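Local coordinates for anopheles Plasmodium-responsive Leucine-rich repeat protein 1B (Anopheles gambiae, PDB 4XGO) that probably takes part in the mosquito's response to Plasmodium through protein-protein binding by its leucine-rich repeat domain, the part present here, with LRIM1 as a likely partner, at residues E36-N41 and P64-N69; I49-M54 and L73-L78; M54-I59 and L78-L83. All coordinates share one frame; numbering follows the deposited sequence. Where two conformers were deposited one is given.

Contact 1. Residues E36-N41 and P64-N69; sequences EEIDTN and PHVFQN
T40 and V66 are the closest pair of backbones here, and no direct hydrogen bond joins the two segments. The link is made by a CA-H...O contact, two waters and a small apolar touch. V66 CA lies 3.5 Å from T40 O, and its hydrogen points almost straight at the oxygen. The first water joins three groups. It donates to T40 O (2.8 Å) and to V66 O (2.6 Å), and accepts from N69 ND2 (2.9 Å). The amide of N69 thus reaches the other segment through water. The second water accepts from H65 N at 2.7 Å and is hydrogen-bonded to T40 OG1. Apolar packing is modest. I38 CG2 meets V66 CG2 at 3.8 Å, the two side chains crossing at about a right angle. With CG2 anti to the backbone N, V66 turns that methyl to I38 and lays CG1 over the centre of the F67 ring, on one face. T40 CG2 runs alongside H65 CB, 4.1 Å away. D39 turns elsewhere, and its OD1 bonds H9 of the second subunit. This is packing between neighbouring coils, slightly out of step, on the convex side of a leucine-rich repeat solenoid.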
loop_
_atom_site.group_PDB
_atom_site.type_symbol
_atom_site.label_atom_id
_atom_site.label_comp_id
_atom_site.label_asym_id
_atom_site.label_seq_id
_atom_site.Cartn_x
_atom_site.Cartn_y
_atom_site.Cartn_z
ATOM N N GLU A 36 -11.676 -0.462 -15.919
ATOM C CA GLU A 36 -12.498 -1.343 -15.097
ATOM C C GLU A 36 -13.029 -2.508 -15.928
ATOM O O GLU A 36 -12.641 -3.631 -15.707
ATOM C CB GLU A 36 -13.624 -0.580 -14.413
ATOM C CG GLU A 36 -14.314 -1.390 -13.325
ATOM C CD GLU A 36 -15.512 -0.680 -12.719
ATOM O OE1 GLU A 36 -15.813 0.477 -13.107
ATOM O OE2 GLU A 36 -16.170 -1.297 -11.856
ATOM N N GLU A 37 -13.888 -2.264 -16.899
ATOM C CA GLU A 37 -14.384 -3.366 -17.724
ATOM C C GLU A 37 -13.527 -3.494 -18.983
ATOM O O GLU A 37 -13.048 -2.499 -19.518
ATOM C CB GLU A 37 -15.865 -3.178 -18.075
ATOM C CG GLU A 37 -16.423 -4.297 -18.945
ATOM C CD GLU A 37 -17.927 -4.223 -19.143
ATOM O OE1 GLU A 37 -18.490 -3.101 -19.140
ATOM O OE2 GLU A 37 -18.551 -5.301 -19.313
ATOM N N ILE A 38 -13.316 -4.726 -19.432
ATOM C CA ILE A 38 -12.686 -4.982 -20.715
ATOM C C ILE A 38 -13.635 -5.820 -21.557
ATOM O O ILE A 38 -14.090 -6.866 -21.108
ATOM C CB ILE A 38 -11.379 -5.760 -20.569
ATOM C CG1 ILE A 38 -10.378 -4.974 -19.713
ATOM C CG2 ILE A 38 -10.769 -6.043 -21.937
ATOM C CD1 ILE A 38 -9.112 -5.742 -19.430
ATOM N N ASP A 39 -13.914 -5.371 -22.775
ATOM C CA ASP A 39 -14.754 -6.146 -23.686
ATOM C C ASP A 39 -13.963 -7.305 -24.269
ATOM O O ASP A 39 -12.767 -7.182 -24.499
ATOM C CB ASP A 39 -15.268 -5.266 -24.823
ATOM C CG ASP A 39 -16.350 -4.298 -24.382
ATOM O OD1 ASP A 39 -16.812 -4.373 -23.220
ATOM O OD2 ASP A 39 -16.751 -3.461 -25.221
ATOM N N THR A 40 -14.640 -8.427 -24.546
ATOM C CA THR A 40 -13.967 -9.597 -25.108
ATOM C C THR A 40 -13.209 -9.263 -26.382
ATOM O O THR A 40 -12.138 -9.808 -26.624
ATOM C CB THR A 40 -14.961 -10.746 -25.412
ATOM O OG1 THR A 40 -15.669 -11.097 -24.221
ATOM C CG2 THR A 40 -14.217 -11.983 -25.921
ATOM N N ASN A 41 -13.770 -8.385 -27.214
ATOM C CA ASN A 41 -13.132 -8.012 -28.478
ATOM C C ASN A 41 -12.243 -6.768 -28.396
ATOM O O ASN A 41 -11.916 -6.176 -29.420
ATOM C CB ASN A 41 -14.190 -7.828 -29.597
ATOM C CG ASN A 41 -15.073 -6.610 -29.386
ATOM O OD1 ASN A 41 -15.054 -5.998 -28.321
ATOM N ND2 ASN A 41 -15.890 -6.273 -30.396
ATOM N N PRO A 64 -13.090 -14.640 -20.908
ATOM C CA PRO A 64 -12.266 -15.839 -21.160
ATOM C C PRO A 64 -11.495 -15.826 -22.483
ATOM O O PRO A 64 -10.402 -16.404 -22.554
ATOM C CB PRO A 64 -13.273 -17.003 -21.136
ATOM C CG PRO A 64 -14.592 -16.430 -20.761
ATOM C CD PRO A 64 -14.497 -14.949 -20.603
ATOM N N HIS A 65 -12.057 -15.204 -23.519
ATOM C CA HIS A 65 -11.422 -15.201 -24.843
ATOM C C HIS A 65 -10.773 -13.854 -25.208
ATOM O O HIS A 65 -10.444 -13.599 -26.361
ATOM C CB HIS A 65 -12.440 -15.623 -25.918
ATOM C CG HIS A 65 -13.081 -16.954 -25.654
ATOM N ND1 HIS A 65 -12.352 -18.112 -25.477
ATOM C CD2 HIS A 65 -14.378 -17.308 -25.532
ATOM C CE1 HIS A 65 -13.175 -19.124 -25.277
ATOM N NE2 HIS A 65 -14.409 -18.661 -25.293
ATOM N N VAL A 66 -10.547 -12.994 -24.216
ATOM C CA VAL A 66 -9.994 -11.667 -24.495
ATOM C C VAL A 66 -8.627 -11.717 -25.201
ATOM O O VAL A 66 -8.330 -10.834 -26.007
ATOM C CB VAL A 66 -9.917 -10.799 -23.225
ATOM C CG1 VAL A 66 -8.870 -11.347 -22.259
ATOM C CG2 VAL A 66 -9.629 -9.339 -23.567
ATOM N N PHE A 67 -7.820 -12.750 -24.935
ATOM C CA PHE A 67 -6.470 -12.832 -25.503
ATOM C C PHE A 67 -6.355 -13.633 -26.806
ATOM O O PHE A 67 -5.258 -13.756 -27.373
ATOM C CB PHE A 67 -5.449 -13.319 -24.453
ATOM C CG PHE A 67 -5.369 -12.439 -23.226
ATOM C CD1 PHE A 67 -5.246 -11.052 -23.344
ATOM C CD2 PHE A 67 -5.438 -12.989 -21.945
ATOM C CE1 PHE A 67 -5.202 -10.237 -22.221
ATOM C CE2 PHE A 67 -5.389 -12.176 -20.820
ATOM C CZ PHE A 67 -5.257 -10.799 -20.952
ATOM N N GLN A 68 -7.477 -14.150 -27.304
ATOM C CA GLN A 68 -7.494 -14.778 -28.621
ATOM C C GLN A 68 -7.027 -13.814 -29.709
ATOM O O GLN A 68 -6.427 -14.236 -30.696
ATOM C CB GLN A 68 -8.890 -15.270 -28.961
ATOM C CG GLN A 68 -9.360 -16.382 -28.069
ATOM C CD GLN A 68 -10.429 -17.207 -28.748
ATOM O OE1 GLN A 68 -11.418 -16.666 -29.241
ATOM N NE2 GLN A 68 -10.217 -18.511 -28.812
ATOM N N ASN A 69 -7.284 -12.522 -29.516
ATOM C CA ASN A 69 -6.870 -11.502 -30.472
ATOM C C ASN A 69 -5.403 -11.099 -30.389
ATOM O O ASN A 69 -4.932 -10.346 -31.254
ATOM C CB ASN A 69 -7.730 -10.248 -30.309
ATOM C CG ASN A 69 -9.135 -10.426 -30.853
ATOM O OD1 ASN A 69 -9.327 -10.951 -31.957
ATOM N ND2 ASN A 69 -10.128 -9.965 -30.093
HETATM O O HOH W 1 -9.572 -9.035 -27.451
HETATM O O HOH W 2 -14.542 -14.062 -23.759
#

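Contact 2. Residues I49-M54 and L73-L78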
loop_
_atom_site.group_PDB
_atom_site.type_symbol
_atom_site.label_atom_id
_atom_site.label_comp_id
_atom_site.label_asym_id
_atom_site.label_seq_id
_atom_site.Cartn_x
_atom_site.Cartn_y
_atom_site.Cartn_z
ATOM N N ILE A 49 0.263 -6.893 -30.889
ATOM C CA ILE A 49 0.775 -6.771 -29.492
ATOM C C ILE A 49 1.592 -7.998 -29.066
ATOM O O ILE A 49 1.133 -9.153 -29.169
ATOM C CB ILE A 49 -0.379 -6.553 -28.498
ATOM C CG1 ILE A 49 -1.032 -5.196 -28.746
ATOM C CG2 ILE A 49 0.126 -6.649 -27.048
ATOM C CD1 ILE A 49 -2.400 -5.051 -28.117
ATOM N N GLN A 50 2.813 -7.743 -28.612
ATOM C CA GLN A 50 3.645 -8.770 -28.014
ATOM C C GLN A 50 3.783 -8.564 -26.508
ATOM O O GLN A 50 3.918 -9.526 -25.781
ATOM C CB GLN A 50 5.016 -8.761 -28.643
ATOM C CG GLN A 50 4.985 -9.197 -30.103
ATOM C CD GLN A 50 6.341 -9.106 -30.744
ATOM O OE1 GLN A 50 7.363 -9.135 -30.063
ATOM N NE2 GLN A 50 6.362 -8.976 -32.065
ATOM N N LYS A 51 3.801 -7.310 -26.058
ATOM C CA LYS A 51 3.869 -7.003 -24.613
ATOM C C LYS A 51 2.710 -6.111 -24.221
ATOM O O LYS A 51 2.537 -5.011 -24.761
ATOM C CB LYS A 51 5.189 -6.332 -24.250
ATOM C CG LYS A 51 6.407 -7.133 -24.645
ATOM C CD LYS A 51 7.648 -6.519 -24.020
ATOM C CE LYS A 51 8.887 -7.264 -24.474
ATOM N NZ LYS A 51 10.117 -6.609 -23.952
ATOM N N LEU A 52 1.901 -6.587 -23.277
ATOM C CA LEU A 52 0.689 -5.891 -22.884
ATOM C C LEU A 52 0.751 -5.550 -21.412
ATOM O O LEU A 52 0.805 -6.447 -20.570
ATOM C CB LEU A 52 -0.532 -6.760 -23.155
ATOM C CG LEU A 52 -1.907 -6.221 -22.789
ATOM C CD1 LEU A 52 -2.147 -4.876 -23.447
ATOM C CD2 LEU A 52 -2.968 -7.262 -23.184
ATOM N N TYR A 53 0.777 -4.254 -21.119
ATOM C CA TYR A 53 0.869 -3.776 -19.746
ATOM C C TYR A 53 -0.459 -3.182 -19.316
ATOM O O TYR A 53 -0.923 -2.203 -19.918
ATOM C CB TYR A 53 1.971 -2.728 -19.607
ATOM C CG TYR A 53 3.325 -3.078 -20.167
ATOM C CD1 TYR A 53 3.793 -4.380 -20.177
ATOM C CD2 TYR A 53 4.174 -2.066 -20.642
ATOM C CE1 TYR A 53 5.051 -4.692 -20.642
ATOM C CE2 TYR A 53 5.450 -2.358 -21.102
ATOM C CZ TYR A 53 5.883 -3.660 -21.115
ATOM O OH TYR A 53 7.152 -3.965 -21.566
ATOM N N MET A 54 -1.098 -3.801 -18.311
ATOM C CA MET A 54 -2.368 -3.302 -17.752
ATOM C C MET A 54 -2.323 -3.225 -16.217
ATOM O O MET A 54 -3.328 -3.430 -15.515
ATOM C CB MET A 54 -3.553 -4.160 -18.248
ATOM C CG MET A 54 -3.680 -4.154 -19.751
ATOM S SD MET A 54 -5.152 -5.050 -20.319
ATOM C CE MET A 54 -4.524 -6.698 -20.377
ATOM N N LEU A 73 1.424 -12.634 -27.973
ATOM C CA LEU A 73 1.695 -12.151 -26.614
ATOM C C LEU A 73 2.851 -12.921 -25.980
ATOM O O LEU A 73 2.799 -14.146 -25.874
ATOM C CB LEU A 73 0.422 -12.302 -25.781
ATOM C CG LEU A 73 0.400 -11.695 -24.389
ATOM C CD1 LEU A 73 0.389 -10.186 -24.453
ATOM C CD2 LEU A 73 -0.811 -12.244 -23.661
ATOM N N THR A 74 3.880 -12.194 -25.548
ATOM C CA THR A 74 4.994 -12.773 -24.836
ATOM C C THR A 74 5.069 -12.283 -23.383
ATOM O O THR A 74 5.582 -13.007 -22.543
ATOM C CB THR A 74 6.340 -12.478 -25.515
ATOM O OG1 THR A 74 6.596 -11.072 -25.484
ATOM C CG2 THR A 74 6.342 -12.964 -26.966
ATOM N N VAL A 75 4.560 -11.082 -23.107
ATOM C CA VAL A 75 4.629 -10.492 -21.756
ATOM C C VAL A 75 3.280 -9.905 -21.408
ATOM O O VAL A 75 2.734 -9.135 -22.195
ATOM C CB VAL A 75 5.686 -9.366 -21.687
ATOM C CG1 VAL A 75 5.730 -8.746 -20.291
ATOM C CG2 VAL A 75 7.060 -9.899 -22.053
ATOM N N LEU A 76 2.716 -10.316 -20.274
ATOM C CA LEU A 76 1.456 -9.781 -19.792
ATOM C C LEU A 76 1.640 -9.370 -18.335
ATOM O O LEU A 76 1.985 -10.199 -17.522
ATOM C CB LEU A 76 0.342 -10.824 -19.902
ATOM C CG LEU A 76 -1.023 -10.418 -19.360
ATOM C CD1 LEU A 76 -1.629 -9.303 -20.186
ATOM C CD2 LEU A 76 -1.964 -11.609 -19.322
ATOM N N MET A 77 1.364 -8.100 -18.046
ATOM C CA MET A 77 1.495 -7.584 -16.687
ATOM C C MET A 77 0.176 -6.997 -16.242
ATOM O O MET A 77 -0.352 -6.032 -16.844
ATOM C CB MET A 77 2.621 -6.564 -16.619
ATOM C CG MET A 77 3.917 -7.134 -17.151
ATOM S SD MET A 77 5.329 -6.128 -16.719
ATOM C CE MET A 77 5.730 -6.798 -15.108
ATOM N N LEU A 78 -0.388 -7.627 -15.209
ATOM C CA LEU A 78 -1.686 -7.255 -14.671
ATOM C C LEU A 78 -1.610 -7.046 -13.177
ATOM O O LEU A 78 -2.623 -7.161 -12.482
ATOM C CB LEU A 78 -2.718 -8.348 -14.998
ATOM C CG LEU A 78 -3.370 -8.107 -16.349
ATOM C CD1 LEU A 78 -3.961 -9.405 -16.865
ATOM C CD2 LEU A 78 -4.442 -7.046 -16.174
HETATM O O HOH W 3 8.110 -10.046 -27.319
#
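Q50 O takes two backbone N-H groups from the neighbouring segment, at the start of a parallel strand pair in the leucine-rich repeat solenoid. T74 N donates to it at 2.7 Å and V75 N at 3.2 Å, both in the carbonyl plane. Farther out, one water joins Q50 OE1 to T74 OG1. Strands 51-53 and 75-77 then run almost exactly parallel, 3° apart, with K51, L52 and Y53 opposite V75, L76 and M77. K51 leaves its strand on the same face as V75. Its extended chain lies across that valine, with CG 3.8 Å from V75 CB. L52 points to the other face, into the interior. Its N bonds V75 O and its O accepts from M77 N. Its CB touches L73 CD1 at 3.8 Å, and its CD2 lies beside L76 CD1, the two leucines pointing the same way. Y53 returns to the K51 face. V75 CG1 sits at the ring edge, 4.1 Å from Y53 CE1. M77 lies alongside the tyrosine in an oblique Met-aromatic contact, its sulfur 4.8 Å from the ring centroid. M54 ends the run with its N bonded to M77 O at 2.8 Å. A bend at chi3 (-86°) turns M54 CE toward L76 CD1, and M54 CB meets L78 CD2 at 3.7 Å.

Contact 3. Residues M54-I59 and L78-L83; sequences MRFNVI and LDRNDL. With ACT (acetate ion), chain F.
The two loops follow the same path one coil apart, with F56 N bonded to D79 O, a weak bond from N57 N to R80 O, and D82 N bonded to I59 O. N81 lies between them. Its ND2 donates to M54 O (2.9 Å) and to L78 O, while OD1 accepts from I59 N (3.0 Å, 170° at the hydrogen). N57 ND2 reaches M54 O from the other face of that carbonyl, and N57 OD1 accepts from L33 N and I35 N of the preceding coil. R55 NE forms a salt bridge to D79 OD2 at 3.0 Å, guanidinium and carboxylate planes 82° apart. R55 NH1 bonds G32 O of the second subunit, and D79 OD1 bonds S101 and S103. R80 CG packs on F56 CE1 at 3.5 Å. A bend at chi2 (-83°) turns the guanidinium toward an acetate ion, probably from the crystallisation liquor, whose OXT accepts from R80 NE at 2.8 Å. I59 CD1 closes on L78 CD2 (3.7 Å). The F56 ring stacks on F56 of the second subunit. Asparagines at the same repeat position, bonding backbone of their own and the adjacent coil, are a hallmark of leucine-rich repeat solenoids.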
loop_
_atom_site.group_PDB
_atom_site.type_symbol
_atom_site.label_atom_id
_atom_site.label_comp_id
_atom_site.label_asym_id
_atom_site.label_seq_id
_atom_site.Cartn_x
_atom_site.Cartn_y
_atom_site.Cartn_z
ATOM N N MET A 54 -1.098 -3.801 -18.311
ATOM C CA MET A 54 -2.368 -3.302 -17.752
ATOM C C MET A 54 -2.323 -3.225 -16.217
ATOM O O MET A 54 -3.328 -3.430 -15.515
ATOM C CB MET A 54 -3.553 -4.160 -18.248
ATOM C CG MET A 54 -3.680 -4.154 -19.751
ATOM S SD MET A 54 -5.152 -5.050 -20.319
ATOM C CE MET A 54 -4.524 -6.698 -20.377
ATOM N N ARG A 55 -1.148 -2.867 -15.713
ATOM C CA ARG A 55 -0.906 -2.742 -14.275
ATOM C C ARG A 55 -1.597 -1.476 -13.724
ATOM O O ARG A 55 -1.822 -0.519 -14.461
ATOM C CB ARG A 55 0.600 -2.575 -14.001
ATOM C CG ARG A 55 1.562 -3.573 -14.641
ATOM C CD ARG A 55 3.019 -3.137 -14.395
ATOM N NE ARG A 55 3.431 -3.551 -13.054
ATOM C CZ ARG A 55 4.301 -2.940 -12.256
ATOM N NH1 ARG A 55 4.918 -1.822 -12.594
ATOM N NH2 ARG A 55 4.543 -3.458 -11.064
ATOM N N PHE A 56 -1.944 -1.508 -12.437
ATOM C CA PHE A 56 -2.478 -0.355 -11.717
ATOM C C PHE A 56 -3.776 0.159 -12.328
ATOM O O PHE A 56 -3.954 1.365 -12.530
ATOM C CB PHE A 56 -1.447 0.782 -11.633
ATOM C CG PHE A 56 -0.129 0.365 -11.045
ATOM C CD1 PHE A 56 0.021 0.254 -9.687
ATOM C CD2 PHE A 56 0.971 0.153 -11.859
ATOM C CE1 PHE A 56 1.249 -0.087 -9.137
ATOM C CE2 PHE A 56 2.195 -0.203 -11.323
ATOM C CZ PHE A 56 2.330 -0.331 -9.967
ATOM N N ASN A 57 -4.677 -0.765 -12.622
ATOM C CA ASN A 57 -6.013 -0.406 -13.059
ATOM C C ASN A 57 -6.999 -0.904 -12.012
ATOM O O ASN A 57 -6.625 -1.148 -10.858
ATOM C CB ASN A 57 -6.262 -0.987 -14.458
ATOM C CG ASN A 57 -5.572 -0.192 -15.553
ATOM O OD1 ASN A 57 -5.897 0.986 -15.793
ATOM N ND2 ASN A 57 -4.633 -0.821 -16.229
ATOM N N VAL A 58 -8.265 -1.060 -12.382
ATOM C CA VAL A 58 -9.255 -1.563 -11.430
ATOM C C VAL A 58 -10.041 -2.707 -12.066
ATOM O O VAL A 58 -11.257 -2.810 -11.908
ATOM C CB VAL A 58 -10.178 -0.432 -10.903
ATOM C CG1 VAL A 58 -9.415 0.438 -9.906
ATOM C CG2 VAL A 58 -10.722 0.411 -12.033
ATOM N N ILE A 59 -9.319 -3.586 -12.748
ATOM C CA ILE A 59 -9.923 -4.653 -13.519
ATOM C C ILE A 59 -10.430 -5.729 -12.558
ATOM O O ILE A 59 -9.682 -6.233 -11.721
ATOM C CB ILE A 59 -8.933 -5.256 -14.535
ATOM C CG1 ILE A 59 -8.508 -4.208 -15.579
ATOM C CG2 ILE A 59 -9.545 -6.472 -15.220
ATOM C CD1 ILE A 59 -7.200 -4.538 -16.279
ATOM N N LEU A 78 -0.388 -7.627 -15.209
ATOM C CA LEU A 78 -1.686 -7.255 -14.671
ATOM C C LEU A 78 -1.610 -7.046 -13.177
ATOM O O LEU A 78 -2.623 -7.161 -12.482
ATOM C CB LEU A 78 -2.718 -8.348 -14.998
ATOM C CG LEU A 78 -3.370 -8.107 -16.349
ATOM C CD1 LEU A 78 -3.961 -9.405 -16.865
ATOM C CD2 LEU A 78 -4.442 -7.046 -16.174
ATOM N N ASP A 79 -0.432 -6.644 -12.705
ATOM C CA ASP A 79 -0.239 -6.377 -11.275
ATOM C C ASP A 79 -1.136 -5.239 -10.838
ATOM O O ASP A 79 -1.405 -4.322 -11.617
ATOM C CB ASP A 79 1.205 -6.032 -10.945
ATOM C CG ASP A 79 2.185 -6.873 -11.702
ATOM O OD1 ASP A 79 2.554 -7.981 -11.249
ATOM O OD2 ASP A 79 2.566 -6.408 -12.793
ATOM N N ARG A 80 -1.596 -5.297 -9.592
ATOM C CA ARG A 80 -2.363 -4.213 -8.986
ATOM C C ARG A 80 -3.684 -3.995 -9.694
ATOM O O ARG A 80 -3.934 -2.930 -10.270
ATOM C CB ARG A 80 -1.558 -2.903 -8.945
ATOM C CG ARG A 80 -0.344 -2.989 -8.061
ATOM C CD ARG A 80 -0.735 -2.745 -6.629
ATOM N NE ARG A 80 0.451 -2.806 -5.786
ATOM C CZ ARG A 80 0.445 -2.660 -4.472
ATOM N NH1 ARG A 80 -0.695 -2.464 -3.812
ATOM N NH2 ARG A 80 1.595 -2.744 -3.812
ATOM N N ASN A 81 -4.503 -5.040 -9.664
ATOM C CA ASN A 81 -5.888 -4.965 -10.134
ATOM C C ASN A 81 -6.766 -5.697 -9.105
ATOM O O ASN A 81 -6.333 -5.932 -7.971
ATOM C CB ASN A 81 -5.992 -5.553 -11.534
ATOM C CG ASN A 81 -5.585 -4.572 -12.602
ATOM O OD1 ASN A 81 -6.331 -3.629 -12.905
ATOM N ND2 ASN A 81 -4.424 -4.791 -13.200
ATOM N N ASP A 82 -7.999 -6.001 -9.476
ATOM C CA ASP A 82 -8.958 -6.554 -8.537
ATOM C C ASP A 82 -9.448 -7.933 -8.958
ATOM O O ASP A 82 -10.564 -8.315 -8.646
ATOM C CB ASP A 82 -10.142 -5.594 -8.405
ATOM C CG ASP A 82 -9.731 -4.251 -7.850
ATOM O OD1 ASP A 82 -8.853 -4.209 -6.977
ATOM O OD2 ASP A 82 -10.287 -3.229 -8.271
ATOM N N LEU A 83 -8.608 -8.706 -9.624
ATOM C CA LEU A 83 -9.017 -10.027 -10.083
ATOM C C LEU A 83 -9.094 -10.992 -8.900
ATOM O O LEU A 83 -8.224 -10.981 -8.024
ATOM C CB LEU A 83 -8.045 -10.572 -11.116
ATOM C CG LEU A 83 -7.912 -9.723 -12.383
ATOM C CD1 LEU A 83 -6.665 -10.161 -13.103
ATOM C CD2 LEU A 83 -9.148 -9.879 -13.254
HETATM C C ACT F . 3.513 -3.585 -7.505
HETATM O O ACT F . 4.463 -3.192 -8.212
HETATM O OXT ACT F . 3.122 -2.988 -6.474
HETATM C CH3 ACT F . 2.812 -4.821 -7.939
HETATM O O HOH W 4 -6.799 -2.122 -8.146
#

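How the contacts relate
The three contacts sit near the N-terminal end of the solenoid, with centres about 13 to 14 Å apart. Their segments alternate along the chain: 36-41, 49-54, 54-59, 64-69, 73-78 and 78-83. Contact 2 joins the parallel strands 51-53 and 75-77, and contact 3 continues from them into the following loops, sharing M54 and L78. Contact 1 joins the preceding coil (36-41) to the far part of the coil that begins with strand 51-53 (64-69). The contacts meet in the interior. F67 packs on L52, L76 and M54, while I38 touches M54 and I59. All three also touch the second subunit, so this end of the repeat domain belongs to the dimer interface of the crystal.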